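Tll1590 protein (Thermosynechococcus elongatus, PDB 6LDQ) belongs to the GT-B glycosyltransferases and presents in this chain a glycosyl transferase 4-like domain, built as an alpha/beta fold with helices packed on a largely parallel sheet. Local coordinates at residues G37-A42 against A202-M207; A43-D48 against L210-F215; H67-R72 against K98-K103. All blocks are in the same frame, centred on the assembly; numbering follows the deposited sequence.

Contact 1 (G37-A42 against A202-M207); sequences GEALAA and AIALQM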
loop_
_atom_site.group_PDB
_atom_site.type_symbol
_atom_site.label_atom_id
_atom_site.label_comp_id
_atom_site.label_asym_id
_atom_site.label_seq_id
_atom_site.Cartn_x
_atom_site.Cartn_y
_atom_site.Cartn_z
ATOM N N GLY A 37 -3.871 -3.409 8.677
ATOM C CA GLY A 37 -4.739 -2.273 8.968
ATOM C C GLY A 37 -5.569 -2.451 10.229
ATOM O O GLY A 37 -5.799 -1.491 10.971
ATOM N N GLU A 38 -6.024 -3.680 10.491
ATOM C CA GLU A 38 -6.780 -3.953 11.712
ATOM C C GLU A 38 -5.906 -3.813 12.955
ATOM O O GLU A 38 -6.335 -3.235 13.964
ATOM C CB GLU A 38 -7.391 -5.351 11.647
ATOM C CG GLU A 38 -8.730 -5.403 10.898
ATOM C CD GLU A 38 -8.952 -6.719 10.178
ATOM O OE1 GLU A 38 -8.286 -7.711 10.546
ATOM O OE2 GLU A 38 -9.804 -6.764 9.252
ATOM N N ALA A 39 -4.680 -4.338 12.914
ATOM C CA ALA A 39 -3.783 -4.128 14.047
ATOM C C ALA A 39 -3.412 -2.655 14.171
ATOM O O ALA A 39 -3.361 -2.110 15.280
ATOM C CB ALA A 39 -2.535 -5.006 13.907
ATOM N N LEU A 40 -3.197 -1.975 13.041
ATOM C CA LEU A 40 -2.909 -0.542 13.091
ATOM C C LEU A 40 -4.033 0.220 13.787
ATOM O O LEU A 40 -3.783 1.064 14.655
ATOM C CB LEU A 40 -2.697 0.003 11.682
ATOM C CG LEU A 40 -1.331 -0.254 11.042
ATOM C CD1 LEU A 40 -1.395 0.041 9.556
ATOM C CD2 LEU A 40 -0.274 0.598 11.723
ATOM N N ALA A 41 -5.282 -0.072 13.411
ATOM C CA ALA A 41 -6.430 0.629 13.988
ATOM C C ALA A 41 -6.591 0.329 15.470
ATOM O O ALA A 41 -7.001 1.211 16.237
ATOM C CB ALA A 41 -7.702 0.257 13.240
ATOM N N ALA A 42 -6.275 -0.900 15.885
ATOM C CA ALA A 42 -6.203 -1.231 17.308
ATOM C C ALA A 42 -5.278 -0.285 18.063
ATOM O O ALA A 42 -5.570 0.101 19.203
ATOM C CB ALA A 42 -5.742 -2.682 17.481
ATOM N N ALA A 202 2.798 -6.612 16.793
ATOM C CA ALA A 202 4.187 -6.157 16.731
ATOM C C ALA A 202 4.458 -5.413 15.432
ATOM O O ALA A 202 5.042 -4.324 15.435
ATOM C CB ALA A 202 5.160 -7.334 16.876
ATOM N N ILE A 203 4.032 -5.992 14.306
ATOM C CA ILE A 203 4.272 -5.368 13.010
ATOM C C ILE A 203 3.676 -3.965 12.969
ATOM O O ILE A 203 4.337 -2.996 12.572
ATOM C CB ILE A 203 3.711 -6.258 11.886
ATOM C CG1 ILE A 203 4.624 -7.476 11.672
ATOM C CG2 ILE A 203 3.545 -5.443 10.615
ATOM C CD1 ILE A 203 3.899 -8.722 11.210
ATOM N N ALA A 204 2.428 -3.834 13.415
ATOM C CA ALA A 204 1.745 -2.547 13.373
ATOM C C ALA A 204 2.461 -1.504 14.221
ATOM O O ALA A 204 2.526 -0.328 13.847
ATOM C CB ALA A 204 0.294 -2.724 13.829
ATOM N N LEU A 205 3.002 -1.916 15.370
ATOM C CA LEU A 205 3.751 -0.981 16.202
ATOM C C LEU A 205 4.988 -0.469 15.481
ATOM O O LEU A 205 5.312 0.723 15.554
ATOM C CB LEU A 205 4.153 -1.649 17.516
ATOM C CG LEU A 205 3.014 -1.934 18.502
ATOM C CD1 LEU A 205 3.595 -2.601 19.738
ATOM C CD2 LEU A 205 2.215 -0.653 18.846
ATOM N N GLN A 206 5.705 -1.357 14.793
ATOM C CA GLN A 206 6.868 -0.906 14.031
ATOM C C GLN A 206 6.447 -0.033 12.850
ATOM O O GLN A 206 7.078 0.994 12.572
ATOM C CB GLN A 206 7.686 -2.117 13.566
ATOM C CG GLN A 206 8.445 -2.806 14.714
ATOM C CD GLN A 206 9.598 -1.964 15.202
ATOM O OE1 GLN A 206 10.021 -1.023 14.529
ATOM N NE2 GLN A 206 10.097 -2.272 16.395
ATOM N N MET A 207 5.375 -0.413 12.155
ATOM C CA MET A 207 4.876 0.410 11.050
ATOM C C MET A 207 4.387 1.768 11.548
ATOM O O MET A 207 4.725 2.815 10.974
ATOM C CB MET A 207 3.756 -0.321 10.316
ATOM C CG MET A 207 3.709 -0.017 8.833
ATOM S SD MET A 207 5.087 -0.773 7.938
ATOM C CE MET A 207 4.544 -2.478 7.925
#

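Contact 2 (A43-D48 against L210-F215); sequences AGWHVD and LYRQLF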
loop_
_atom_site.group_PDB
_atom_site.type_symbol
_atom_site.label_atom_id
_atom_site.label_comp_id
_atom_site.label_asym_id
_atom_site.label_seq_id
_atom_site.Cartn_x
_atom_site.Cartn_y
_atom_site.Cartn_z
ATOM N N ALA A 43 -4.150 0.088 17.456
ATOM C CA ALA A 43 -3.246 1.078 18.030
ATOM C C ALA A 43 -3.728 2.513 17.845
ATOM O O ALA A 43 -3.037 3.437 18.285
ATOM C CB ALA A 43 -1.839 0.931 17.430
ATOM N N GLY A 44 -4.873 2.732 17.193
ATOM C CA GLY A 44 -5.482 4.050 17.126
ATOM C C GLY A 44 -5.488 4.708 15.764
ATOM O O GLY A 44 -5.976 5.842 15.655
ATOM N N TRP A 45 -4.973 4.052 14.721
ATOM C CA TRP A 45 -4.970 4.646 13.392
ATOM C C TRP A 45 -6.354 4.543 12.765
ATOM O O TRP A 45 -7.074 3.556 12.956
ATOM C CB TRP A 45 -3.932 3.967 12.480
ATOM C CG TRP A 45 -2.494 4.184 12.922
ATOM C CD1 TRP A 45 -1.747 3.356 13.699
ATOM C CD2 TRP A 45 -1.666 5.314 12.636
ATOM N NE1 TRP A 45 -0.502 3.898 13.918
ATOM C CE2 TRP A 45 -0.425 5.098 13.272
ATOM C CE3 TRP A 45 -1.855 6.495 11.915
ATOM C CZ2 TRP A 45 0.619 6.003 13.194
ATOM C CZ3 TRP A 45 -0.818 7.402 11.848
ATOM C CH2 TRP A 45 0.409 7.148 12.477
ATOM N N HIS A 46 -6.721 5.569 12.003
ATOM C CA HIS A 46 -7.942 5.535 11.200
ATOM C C HIS A 46 -7.569 5.004 9.817
ATOM O O HIS A 46 -6.900 5.701 9.052
ATOM C CB HIS A 46 -8.558 6.930 11.120
ATOM C CG HIS A 46 -8.801 7.557 12.460
ATOM N ND1 HIS A 46 -9.423 8.779 12.605
ATOM C CD2 HIS A 46 -8.511 7.131 13.713
ATOM C CE1 HIS A 46 -9.504 9.078 13.892
ATOM N NE2 HIS A 46 -8.961 8.092 14.586
ATOM N N VAL A 47 -7.985 3.772 9.500
ATOM C CA VAL A 47 -7.448 3.011 8.365
ATOM C C VAL A 47 -8.552 2.644 7.375
ATOM O O VAL A 47 -9.471 1.889 7.717
ATOM C CB VAL A 47 -6.757 1.716 8.819
ATOM C CG1 VAL A 47 -6.179 0.977 7.583
ATOM C CG2 VAL A 47 -5.717 1.977 9.905
ATOM N N ASP A 48 -8.390 3.079 6.121
ATOM C CA ASP A 48 -9.181 2.633 4.978
ATOM C C ASP A 48 -8.263 1.782 4.097
ATOM O O ASP A 48 -7.256 2.287 3.607
ATOM C CB ASP A 48 -9.716 3.826 4.174
ATOM C CG ASP A 48 -10.878 4.580 4.889
ATOM O OD1 ASP A 48 -11.558 3.960 5.719
ATOM O OD2 ASP A 48 -11.092 5.772 4.589
ATOM N N LEU A 210 7.182 4.089 12.027
ATOM C CA LEU A 210 7.669 4.653 10.776
ATOM C C LEU A 210 6.770 5.791 10.314
ATOM O O LEU A 210 7.248 6.891 9.998
ATOM C CB LEU A 210 7.765 3.558 9.709
ATOM C CG LEU A 210 9.201 3.070 9.473
ATOM C CD1 LEU A 210 9.916 4.102 8.636
ATOM C CD2 LEU A 210 9.969 2.823 10.795
ATOM N N TYR A 211 5.453 5.553 10.312
ATOM C CA TYR A 211 4.501 6.600 9.954
ATOM C C TYR A 211 4.811 7.891 10.707
ATOM O O TYR A 211 4.982 8.959 10.108
ATOM C CB TYR A 211 3.071 6.137 10.264
ATOM C CG TYR A 211 2.556 4.944 9.461
ATOM C CD1 TYR A 211 3.324 4.354 8.449
ATOM C CD2 TYR A 211 1.298 4.412 9.722
ATOM C CE1 TYR A 211 2.850 3.266 7.737
ATOM C CE2 TYR A 211 0.810 3.333 9.025
ATOM C CZ TYR A 211 1.590 2.762 8.019
ATOM O OH TYR A 211 1.089 1.683 7.330
ATOM N N ARG A 212 4.935 7.796 12.030
ATOM C CA ARG A 212 5.170 8.994 12.822
ATOM C C ARG A 212 6.511 9.633 12.482
ATOM O O ARG A 212 6.610 10.859 12.372
ATOM C CB ARG A 212 5.066 8.644 14.305
ATOM C CG ARG A 212 3.691 8.097 14.677
ATOM C CD ARG A 212 3.461 8.114 16.184
ATOM N NE ARG A 212 3.855 6.840 16.771
ATOM C CZ ARG A 212 5.071 6.587 17.240
ATOM N NH1 ARG A 212 5.357 5.397 17.753
ATOM N NH2 ARG A 212 6.004 7.529 17.189
ATOM N N GLN A 213 7.547 8.818 12.291
ATOM C CA GLN A 213 8.834 9.332 11.826
ATOM C C GLN A 213 8.679 10.146 10.545
ATOM O O GLN A 213 9.182 11.272 10.442
ATOM C CB GLN A 213 9.795 8.167 11.584
ATOM C CG GLN A 213 10.896 8.007 12.592
ATOM C CD GLN A 213 11.690 6.745 12.333
ATOM O OE1 GLN A 213 11.817 5.884 13.205
ATOM N NE2 GLN A 213 12.202 6.613 11.116
ATOM N N LEU A 214 8.006 9.571 9.546
ATOM C CA LEU A 214 7.730 10.285 8.301
ATOM C C LEU A 214 7.024 11.613 8.557
ATOM O O LEU A 214 7.402 12.649 7.998
ATOM C CB LEU A 214 6.874 9.414 7.382
ATOM C CG LEU A 214 7.549 8.319 6.563
ATOM C CD1 LEU A 214 6.677 8.003 5.361
ATOM C CD2 LEU A 214 8.932 8.771 6.116
ATOM N N PHE A 215 5.979 11.593 9.387
ATOM C CA PHE A 215 5.184 12.795 9.614
ATOM C C PHE A 215 6.001 13.885 10.297
ATOM O O PHE A 215 5.846 15.072 9.983
ATOM C CB PHE A 215 3.950 12.468 10.459
ATOM C CG PHE A 215 2.861 11.738 9.718
ATOM C CD1 PHE A 215 2.409 12.187 8.480
ATOM C CD2 PHE A 215 2.274 10.613 10.272
ATOM C CE1 PHE A 215 1.388 11.525 7.812
ATOM C CE2 PHE A 215 1.264 9.938 9.603
ATOM C CZ PHE A 215 0.810 10.404 8.373
#

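Contact 3 (H67-R72 against K98-K103); sequences HCRTIR and KAYHAK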
loop_
_atom_site.group_PDB
_atom_site.type_symbol
_atom_site.label_atom_id
_atom_site.label_comp_id
_atom_site.label_asym_id
_atom_site.label_seq_id
_atom_site.Cartn_x
_atom_site.Cartn_y
_atom_site.Cartn_z
ATOM N N HIS A 67 -13.077 2.750 13.135
ATOM C CA HIS A 67 -12.122 3.502 12.331
ATOM C C HIS A 67 -11.324 2.602 11.400
ATOM O O HIS A 67 -10.240 2.993 10.970
ATOM C CB HIS A 67 -11.174 4.310 13.218
ATOM C CG HIS A 67 -11.864 5.039 14.328
ATOM N ND1 HIS A 67 -11.846 4.590 15.630
ATOM C CD2 HIS A 67 -12.576 6.190 14.335
ATOM C CE1 HIS A 67 -12.525 5.430 16.392
ATOM N NE2 HIS A 67 -12.977 6.412 15.631
ATOM N N CYS A 68 -11.842 1.415 11.073
ATOM C CA CYS A 68 -11.139 0.474 10.207
ATOM C C CYS A 68 -12.140 -0.182 9.264
ATOM O O CYS A 68 -13.113 -0.789 9.716
ATOM C CB CYS A 68 -10.408 -0.589 11.043
ATOM S SG CYS A 68 -9.653 -1.920 10.072
ATOM N N ARG A 69 -11.895 -0.081 7.956
ATOM C CA ARG A 69 -12.765 -0.717 6.975
ATOM C C ARG A 69 -11.963 -1.119 5.742
ATOM O O ARG A 69 -10.891 -0.573 5.471
ATOM C CB ARG A 69 -13.907 0.207 6.552
ATOM C CG ARG A 69 -13.450 1.557 6.074
ATOM C CD ARG A 69 -14.598 2.577 5.976
ATOM N NE ARG A 69 -14.128 3.801 5.337
ATOM C CZ ARG A 69 -14.889 4.652 4.656
ATOM N NH1 ARG A 69 -16.193 4.437 4.527
ATOM N NH2 ARG A 69 -14.341 5.728 4.117
ATOM N N THR A 70 -12.514 -2.067 4.992
ATOM C CA THR A 70 -12.033 -2.415 3.656
ATOM C C THR A 70 -13.012 -1.852 2.635
ATOM O O THR A 70 -14.231 -1.986 2.801
ATOM C CB THR A 70 -11.908 -3.932 3.478
ATOM O OG1 THR A 70 -11.081 -4.464 4.508
ATOM C CG2 THR A 70 -11.289 -4.301 2.099
ATOM N N ILE A 71 -12.481 -1.213 1.595
ATOM C CA ILE A 71 -13.271 -0.685 0.489
ATOM C C ILE A 71 -12.903 -1.467 -0.772
ATOM O O ILE A 71 -11.717 -1.593 -1.113
ATOM C CB ILE A 71 -13.028 0.825 0.318
ATOM C CG1 ILE A 71 -13.732 1.603 1.444
ATOM C CG2 ILE A 71 -13.514 1.287 -1.033
ATOM C CD1 ILE A 71 -13.063 2.920 1.814
ATOM N N ARG A 72 -13.907 -2.031 -1.440
ATOM C CA ARG A 72 -13.677 -2.809 -2.655
ATOM C C ARG A 72 -14.091 -1.972 -3.856
ATOM O O ARG A 72 -15.248 -1.541 -3.960
ATOM C CB ARG A 72 -14.425 -4.141 -2.609
ATOM C CG ARG A 72 -13.943 -5.029 -1.480
ATOM C CD ARG A 72 -14.744 -6.302 -1.329
ATOM N NE ARG A 72 -14.430 -7.266 -2.375
ATOM C CZ ARG A 72 -13.390 -8.090 -2.345
ATOM N NH1 ARG A 72 -12.558 -8.067 -1.313
ATOM N NH2 ARG A 72 -13.182 -8.934 -3.353
ATOM N N LYS A 98 -9.356 7.655 -6.475
ATOM C CA LYS A 98 -9.336 9.113 -6.419
ATOM C C LYS A 98 -10.668 9.696 -5.952
ATOM O O LYS A 98 -10.677 10.814 -5.425
ATOM C CB LYS A 98 -8.944 9.692 -7.776
ATOM C CG LYS A 98 -7.432 9.695 -8.015
ATOM C CD LYS A 98 -7.074 10.179 -9.411
ATOM C CE LYS A 98 -7.073 11.700 -9.509
ATOM N NZ LYS A 98 -8.410 12.220 -9.914
ATOM N N ALA A 99 -11.780 8.963 -6.094
ATOM C CA ALA A 99 -13.039 9.431 -5.513
ATOM C C ALA A 99 -12.999 9.421 -3.987
ATOM O O ALA A 99 -13.613 10.287 -3.352
ATOM C CB ALA A 99 -14.217 8.584 -6.001
ATOM N N TYR A 100 -12.305 8.448 -3.382
ATOM C CA TYR A 100 -12.136 8.439 -1.926
ATOM C C TYR A 100 -11.077 9.432 -1.473
ATOM O O TYR A 100 -11.275 10.141 -0.474
ATOM C CB TYR A 100 -11.784 7.032 -1.436
ATOM C CG TYR A 100 -12.975 6.116 -1.344
ATOM C CD1 TYR A 100 -13.422 5.394 -2.461
ATOM C CD2 TYR A 100 -13.667 5.968 -0.152
ATOM C CE1 TYR A 100 -14.527 4.562 -2.387
ATOM C CE2 TYR A 100 -14.777 5.137 -0.071
ATOM C CZ TYR A 100 -15.200 4.436 -1.183
ATOM O OH TYR A 100 -16.296 3.613 -1.066
ATOM N N HIS A 101 -9.937 9.475 -2.167
ATOM C CA HIS A 101 -8.889 10.434 -1.840
ATOM C C HIS A 101 -9.363 11.873 -2.018
ATOM O O HIS A 101 -8.843 12.783 -1.359
ATOM C CB HIS A 101 -7.644 10.171 -2.707
ATOM C CG HIS A 101 -6.574 11.206 -2.548
ATOM N ND1 HIS A 101 -6.405 12.247 -3.435
ATOM C CD2 HIS A 101 -5.626 11.364 -1.596
ATOM C CE1 HIS A 101 -5.395 13.002 -3.037
ATOM N NE2 HIS A 101 -4.908 12.491 -1.920
ATOM N N ALA A 102 -10.338 12.101 -2.901
ATOM C CA ALA A 102 -10.832 13.459 -3.118
ATOM C C ALA A 102 -11.543 14.011 -1.889
ATOM O O ALA A 102 -11.529 15.224 -1.679
ATOM C CB ALA A 102 -11.775 13.509 -4.315
ATOM N N LYS A 103 -12.155 13.146 -1.084
ATOM C CA LYS A 103 -12.855 13.527 0.145
ATOM C C LYS A 103 -11.993 13.346 1.391
ATOM O O LYS A 103 -11.930 14.243 2.246
ATOM C CB LYS A 103 -14.130 12.691 0.275
ATOM C CG LYS A 103 -15.172 13.202 1.235
ATOM C CD LYS A 103 -16.301 12.177 1.330
ATOM C CE LYS A 103 -17.393 12.615 2.282
ATOM N NZ LYS A 103 -18.236 11.469 2.717
#

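Contact 1 (G37-A42 against A202-M207)
Ala204 and Leu40 bury most of the surface between helix segments 37-42 and 202-207, in a crossing that illustrates how small residues, here Ala204 and Ala39, let two helices come close while a leucine packs beside them. The CA atoms of Leu40 and Ala204 stand only 5.1 Å apart, and the axes of the two short segments pass at 8.4 Å with a signed crossing angle of -69°. The methyl of Ala204 points toward the other helix and lies against its backbone, where CB is 3.7 Å from Leu40 N. The two alanine methyls meet directly, Ala39 CB approaching Ala204 CB to 3.6 Å.

Leu40 works beside this pair. Its CG stands anti to the carbonyl carbon (chi1 -79°), and chi2 of 166° then directs the CD2 branch across to the other helix. CD2 rests 3.6 Å from Ala204 O, in van der Waals contact with the carbonyl oxygen, and 4.0 Å from Ala204 CB. The same methyl reaches Met207 CB at the margin, one turn further on. No hydrogen bond bridges the segments; they meet by van der Waals packing, mostly between apolar side chains.

Around this crossing, Met207 and Ile203 also lean on Leu36 of helix 32-42, and Ala39 receives Trp200 from the start of helix 200-216. Leu40 touches Trp45 of the loop leading into strand 47-52, and Tyr211 further along helix 200-216.

Contact 2 (A43-D48 against L210-F215)
Trp45 and Tyr211 meet across a wide backbone gap, for their CA atoms, the nearest pair between segments 43-48 and 210-215, are 10.3 Å apart. One backbone is helical throughout; the other leaves helix 32-42 and passes through a loop into strand 47-52. Gly44 ends the helix in a Schellman motif, with a positive phi of 112°, and the next residue, Trp45, sends its side chain toward helix 200-216.

The indole bridges the gap. Tyr211 presents the edge of its ring to one face of the six-membered ring of Trp45, a T-shaped stack with centroids 5.2 Å apart and planes at 82°. Tyr211 CD2 sits 3.8 Å above the indole plane, displaced toward the rim, while Tyr211 CB touches Trp45 CH2 at 3.6 Å. The backbone of the helix places that CB, and the first torsion of Tyr211 (chi1 -65°) then sets the CD2 edge of the ring over the indole. Arg212 comes at the edge of the indole instead: its aliphatic CG lies near the ring plane, 4.0 Å from Trp45 CZ2. Phe215, one helical turn beyond Tyr211, slides past in the opposite sense, and Trp45 CZ3 meets its ring edge at CE2, 4.0 Å away.

Ile8 of the neighbouring strand and Leu40 of helix 32-42 also touch both Trp45 and Tyr211.

Chemically this is an aromatic and aliphatic cluster with no hydrogen bond between the segments; even the arginine contributes a methylene here. The contact thus depends on how the rings are turned and packed, within an apolar cluster whose tyrosine hydroxyl is satisfied away from the indole by a hydrogen bond with His110 ND1 of strand 108-112.

Contact 3 (H67-R72 against K98-K103)
Tyr100 carries the helical side of this contact alone, meeting Ile71 and Arg69 of strand 68-73. Followed along the helix, segment 98-103 therefore turns to the sheet at its third residue. The first torsion of Tyr100 (chi1 -79°) extends the ring toward the strand, and a chi2 of 86° rotates it to lie against both branches of Ile71, which comes from the opposite direction.

Both of those branches grip the ring: CD1 of Ile71 is 3.4 Å from Tyr100 CE2, while CG2 is 3.6 Å from Tyr100 CZ and equally near the hydroxyl oxygen. Arg69 joins at the ring edge, with NH2 near the ring plane and 4.3 Å from Tyr100 CE2, a loose approach. Ile71 CD1 also lies 3.6 Å above the plane of the Arg69 guanidinium, offset toward its rim, so one methyl packs against both flat groups. The charge of Arg69 has its partner in Asp48, bound through NE. Phe50 adds an edge-to-face contact with Tyr100, and Val61 touches Tyr100, Ile71 and Arg69.

Further on, Lys103 N is bonded back to Tyr100 O. Helix 90-104 connects the parallel strands 68-73 and 108-112, and its packing on the first of them is that of a beta-alpha-beta crossover in a Rossmann-like domain.

Overall arrangement
Contacts 1 and 2 are buried and share helix 200-216, the C-terminal helix packed successively against helix 32-42 and the loop after it; contact 3, only partly buried, lies toward the edge of the sheet formed by strand 61-63. Their chemistry follows place: aliphatic methyls where helices cross, aromatic rings where helix meets loop, and a tyrosine on isoleucine with an arginine at its edge nearer the surface. The sheet ties them together. Strands 47-52 and 68-73 are neighbours, with a probable hydrogen bond from Val47 N to His67 O (2.8 Å), and Cys68 packs on Ala41, linking contact 3 to helix 32-42 of contact 1.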